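Local coordinates for acetyltransferase, GNAT family (Streptococcus pneumoniae, PDB 2I79), which probably transfers an acetyl group from acetyl coenzyme A, which it binds, to an acceptor substrate, as a member of the GNAT family of acetyltransferases, at residues 3-14 / 60-68. Sequence-based numbering, arbitrary orientation.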
loop_
_atom_site.group_PDB
_atom_site.type_symbol
_atom_site.label_atom_id
_atom_site.label_comp_id
_atom_site.label_asym_id
_atom_site.label_seq_id
_atom_site.Cartn_x
_atom_site.Cartn_y
_atom_site.Cartn_z
ATOM N N TYR A 3 -5.888 16.522 -33.811
ATOM C CA TYR A 3 -5.484 15.287 -33.101
ATOM C C TYR A 3 -6.541 14.213 -33.137
ATOM O O TYR A 3 -7.718 14.459 -33.378
ATOM C CB TYR A 3 -5.152 15.556 -31.628
ATOM C CG TYR A 3 -6.342 16.021 -30.825
ATOM C CD1 TYR A 3 -7.158 15.116 -30.146
ATOM C CD2 TYR A 3 -6.688 17.370 -30.794
ATOM C CE1 TYR A 3 -8.265 15.553 -29.429
ATOM C CE2 TYR A 3 -7.783 17.812 -30.081
ATOM C CZ TYR A 3 -8.564 16.904 -29.392
ATOM O OH TYR A 3 -9.644 17.358 -28.688
ATOM N N GLU A 4 -6.100 13.021 -32.796
ATOM C CA GLU A 4 -6.958 11.892 -32.653
ATOM C C GLU A 4 -6.826 11.367 -31.220
ATOM O O GLU A 4 -5.714 11.166 -30.733
ATOM C CB GLU A 4 -6.505 10.869 -33.672
ATOM C CG GLU A 4 -7.372 9.665 -33.782
ATOM C CD GLU A 4 -6.981 8.831 -35.001
ATOM O OE1 GLU A 4 -5.776 8.894 -35.396
ATOM O OE2 GLU A 4 -7.885 8.147 -35.561
ATOM N N LEU A 5 -7.958 11.164 -30.547
ATOM C CA LEU A 5 -7.983 10.691 -29.143
ATOM C C LEU A 5 -8.755 9.388 -29.011
ATOM O O LEU A 5 -9.864 9.292 -29.499
ATOM C CB LEU A 5 -8.628 11.738 -28.223
ATOM C CG LEU A 5 -8.716 11.411 -26.716
ATOM C CD1 LEU A 5 -7.320 11.146 -26.105
ATOM C CD2 LEU A 5 -9.407 12.506 -25.909
ATOM N N LEU A 6 -8.181 8.398 -28.337
ATOM C CA LEU A 6 -8.963 7.241 -27.854
ATOM C C LEU A 6 -8.719 7.033 -26.352
ATOM O O LEU A 6 -7.581 7.011 -25.903
ATOM C CB LEU A 6 -8.626 5.946 -28.651
ATOM C CG LEU A 6 -9.209 4.612 -28.128
ATOM C CD1 LEU A 6 -10.747 4.544 -28.235
ATOM C CD2 LEU A 6 -8.602 3.457 -28.879
ATOM N N ILE A 7 -9.792 6.910 -25.580
ATOM C CA ILE A 7 -9.694 6.456 -24.196
ATOM C C ILE A 7 -10.456 5.149 -24.079
ATOM O O ILE A 7 -11.629 5.061 -24.484
ATOM C CB ILE A 7 -10.219 7.474 -23.197
ATOM C CG1 ILE A 7 -9.307 8.707 -23.223
ATOM C CG2 ILE A 7 -10.263 6.850 -21.795
ATOM C CD1 ILE A 7 -9.720 9.849 -22.295
ATOM N N ARG A 8 -9.772 4.128 -23.565
ATOM C CA ARG A 8 -10.387 2.810 -23.333
ATOM C C ARG A 8 -9.582 1.956 -22.355
ATOM O O ARG A 8 -8.392 2.202 -22.121
ATOM C CB ARG A 8 -10.517 2.017 -24.646
ATOM C CG ARG A 8 -9.199 1.676 -25.317
ATOM C CD ARG A 8 -9.333 0.498 -26.283
ATOM N NE ARG A 8 -8.127 0.299 -27.090
ATOM C CZ ARG A 8 -7.012 -0.288 -26.662
ATOM N NH1 ARG A 8 -6.929 -0.769 -25.428
ATOM N NH2 ARG A 8 -5.979 -0.420 -27.480
ATOM N N GLU A 9 -10.225 0.907 -21.866
ATOM C CA GLU A 9 -9.568 -0.078 -20.997
ATOM C C GLU A 9 -8.386 -0.722 -21.704
ATOM O O GLU A 9 -8.478 -1.035 -22.892
ATOM C CB GLU A 9 -10.574 -1.151 -20.567
ATOM C CG GLU A 9 -10.071 -2.037 -19.467
ATOM C CD GLU A 9 -11.183 -2.874 -18.782
ATOM O OE1 GLU A 9 -12.395 -2.693 -19.079
ATOM O OE2 GLU A 9 -10.826 -3.699 -17.916
ATOM N N ALA A 10 -7.281 -0.903 -20.980
ATOM C CA ALA A 10 -6.110 -1.599 -21.503
ATOM C C ALA A 10 -6.455 -3.059 -21.803
ATOM O O ALA A 10 -7.245 -3.673 -21.078
ATOM C CB ALA A 10 -4.955 -1.539 -20.510
ATOM N N GLU A 11 -5.879 -3.594 -22.880
ATOM C CA GLU A 11 -5.968 -5.039 -23.199
ATOM C C GLU A 11 -4.572 -5.669 -23.244
ATOM O O GLU A 11 -3.578 -4.978 -23.452
ATOM C CB GLU A 11 -6.688 -5.272 -24.537
ATOM C CG GLU A 11 -8.134 -4.713 -24.576
ATOM C CD GLU A 11 -8.653 -4.492 -26.009
ATOM O OE1 GLU A 11 -8.480 -5.409 -26.855
ATOM O OE2 GLU A 11 -9.229 -3.413 -26.292
ATOM N N PRO A 12 -4.487 -6.992 -23.019
ATOM C CA PRO A 12 -3.174 -7.673 -23.075
ATOM C C PRO A 12 -2.337 -7.310 -24.315
ATOM O O PRO A 12 -1.121 -7.219 -24.217
ATOM C CB PRO A 12 -3.551 -9.179 -23.047
ATOM C CG PRO A 12 -5.080 -9.194 -23.294
ATOM C CD PRO A 12 -5.574 -7.929 -22.686
ATOM N N LYS A 13 -2.985 -7.060 -25.447
ATOM C CA LYS A 13 -2.289 -6.606 -26.660
ATOM C C LYS A 13 -1.497 -5.277 -26.522
ATOM O O LYS A 13 -0.560 -5.028 -27.305
ATOM C CB LYS A 13 -3.269 -6.500 -27.845
ATOM C CG LYS A 13 -4.373 -5.434 -27.662
ATOM C CD LYS A 13 -4.909 -4.895 -28.997
ATOM C CE LYS A 13 -6.066 -3.906 -28.782
ATOM N NZ LYS A 13 -6.474 -3.207 -30.057
ATOM N N ASP A 14 -1.882 -4.432 -25.554
ATOM C CA ASP A 14 -1.193 -3.183 -25.282
ATOM C C ASP A 14 0.113 -3.325 -24.457
ATOM O O ASP A 14 0.812 -2.336 -24.248
ATOM C CB ASP A 14 -2.126 -2.215 -24.526
ATOM C CG ASP A 14 -3.466 -2.008 -25.236
ATOM O OD1 ASP A 14 -3.482 -1.898 -26.462
ATOM O OD2 ASP A 14 -4.512 -1.941 -24.558
ATOM N N ILE A 60 -8.890 -1.562 -12.384
ATOM C CA ILE A 60 -8.903 -1.178 -13.795
ATOM C C ILE A 60 -7.665 -0.397 -14.219
ATOM O O ILE A 60 -7.106 0.375 -13.441
ATOM C CB ILE A 60 -10.168 -0.352 -14.146
ATOM C CG1 ILE A 60 -10.378 -0.308 -15.670
ATOM C CG2 ILE A 60 -10.084 1.038 -13.589
ATOM C CD1 ILE A 60 -11.852 -0.159 -16.086
ATOM N N THR A 61 -7.275 -0.579 -15.481
ATOM C CA THR A 61 -6.285 0.249 -16.137
ATOM C C THR A 61 -6.894 0.822 -17.415
ATOM O O THR A 61 -7.320 0.075 -18.285
ATOM C CB THR A 61 -5.018 -0.524 -16.506
ATOM O OG1 THR A 61 -4.440 -1.052 -15.331
ATOM C CG2 THR A 61 -3.973 0.380 -17.221
ATOM N N LEU A 62 -6.950 2.152 -17.486
ATOM C CA LEU A 62 -7.443 2.896 -18.644
ATOM C C LEU A 62 -6.300 3.612 -19.342
ATOM O O LEU A 62 -5.443 4.222 -18.695
ATOM C CB LEU A 62 -8.467 3.946 -18.224
ATOM C CG LEU A 62 -9.842 3.491 -17.689
ATOM C CD1 LEU A 62 -10.657 4.711 -17.245
ATOM C CD2 LEU A 62 -10.630 2.685 -18.701
ATOM N N LEU A 63 -6.316 3.558 -20.670
ATOM C CA LEU A 63 -5.297 4.166 -21.496
ATOM C C LEU A 63 -5.872 5.308 -22.357
ATOM O O LEU A 63 -7.013 5.224 -22.829
ATOM C CB LEU A 63 -4.708 3.099 -22.419
ATOM C CG LEU A 63 -4.107 1.821 -21.809
ATOM C CD1 LEU A 63 -3.580 0.903 -22.897
ATOM C CD2 LEU A 63 -3.012 2.143 -20.808
ATOM N N ALA A 64 -5.077 6.354 -22.565
ATOM C CA ALA A 64 -5.380 7.397 -23.542
ATOM C C ALA A 64 -4.362 7.298 -24.662
ATOM O O ALA A 64 -3.173 7.374 -24.411
ATOM C CB ALA A 64 -5.327 8.776 -22.892
ATOM N N PHE A 65 -4.844 7.099 -25.894
ATOM C CA PHE A 65 -4.030 7.180 -27.088
ATOM C C PHE A 65 -4.257 8.546 -27.741
ATOM O O PHE A 65 -5.391 8.941 -28.018
ATOM C CB PHE A 65 -4.387 6.068 -28.088
ATOM C CG PHE A 65 -4.175 4.672 -27.553
ATOM C CD1 PHE A 65 -3.026 3.968 -27.861
ATOM C CD2 PHE A 65 -5.132 4.077 -26.728
ATOM C CE1 PHE A 65 -2.843 2.672 -27.377
ATOM C CE2 PHE A 65 -4.963 2.811 -26.224
ATOM C CZ PHE A 65 -3.819 2.096 -26.539
ATOM N N LEU A 66 -3.160 9.261 -27.960
ATOM C CA LEU A 66 -3.150 10.486 -28.738
ATOM C C LEU A 66 -2.399 10.191 -30.018
ATOM O O LEU A 66 -1.236 9.747 -29.983
ATOM C CB LEU A 66 -2.441 11.579 -27.968
ATOM C CG LEU A 66 -2.992 12.981 -27.922
ATOM C CD1 LEU A 66 -4.551 13.091 -27.937
ATOM C CD2 LEU A 66 -2.378 13.574 -26.639
ATOM N N ASN A 67 -3.082 10.415 -31.141
ATOM C CA ASN A 67 -2.531 10.106 -32.455
ATOM C C ASN A 67 -1.962 8.673 -32.557
ATOM O O ASN A 67 -0.881 8.456 -33.102
ATOM C CB ASN A 67 -1.510 11.189 -32.819
ATOM C CG ASN A 67 -2.144 12.573 -32.804
ATOM O OD1 ASN A 67 -1.596 13.539 -32.267
ATOM N ND2 ASN A 67 -3.342 12.646 -33.333
ATOM N N GLY A 68 -2.710 7.712 -32.017
ATOM C CA GLY A 68 -2.313 6.301 -32.074
ATOM C C GLY A 68 -1.239 5.845 -31.092
ATOM O O GLY A 68 -0.860 4.691 -31.124
HETATM O O HOH W 1 -5.325 7.984 -31.188
#
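Phe65 CZ and CE2 lie against one face of the Arg8 guanidinium, toward its rim, with Arg8 NH2 3.4 Å from Phe65 CZ and the two planes 42° apart, a tilted rather than a stacked pose. What fixes this pose is Asp14, in the short 3-10 segment 12-14, after strand 5-9: its carboxylate takes the arginine end-on, Arg8 NH1 to Asp14 OD2 at 2.8 Å and Arg8 NH2 to Asp14 OD1 at 3.1 Å, both on the syn side and nearly straight. NH1 also donates to Glu9 O, while Glu11 OE2 sits over the guanidinium face opposite Phe65, a long and purely electrostatic pairing. Asp14 OD2 accepts a second bond, from Glu11 N; the arginine and this second donor together would be expected to hold the carboxylate in its ionised form. With chi1 at 63°, Arg8 CG is lodged between its backbone N and carbonyl carbon, and from there an extended chain carries the charged group alongside Phe65. On the sheet face that carries Arg8 and Phe65, Leu63 CD1 lies 3.4 Å from Asp14 OD2 and 3.7 Å from Ala10 CB; helix 15-26 packs on Leu63 and Phe65. On the face carrying Leu5, Ile7, Ala64 and Leu66, Leu5 CD1 meets Leu66 CD1 at 3.8 Å and Ile7 CG1 rests by Ala64 CB, with Leu5, Ile7 and Ala64 touching helix 103-117. Leu6 with Phe65 and Arg8 with Leu63 form the hydrogen-bonded pairs, and Ala10 N to Thr61 O extends the pairing past the strand end. This is an antiparallel edge pairing, strand 5-9 bordering the mixed sheet with helices on both faces that is characteristic of the GNAT fold.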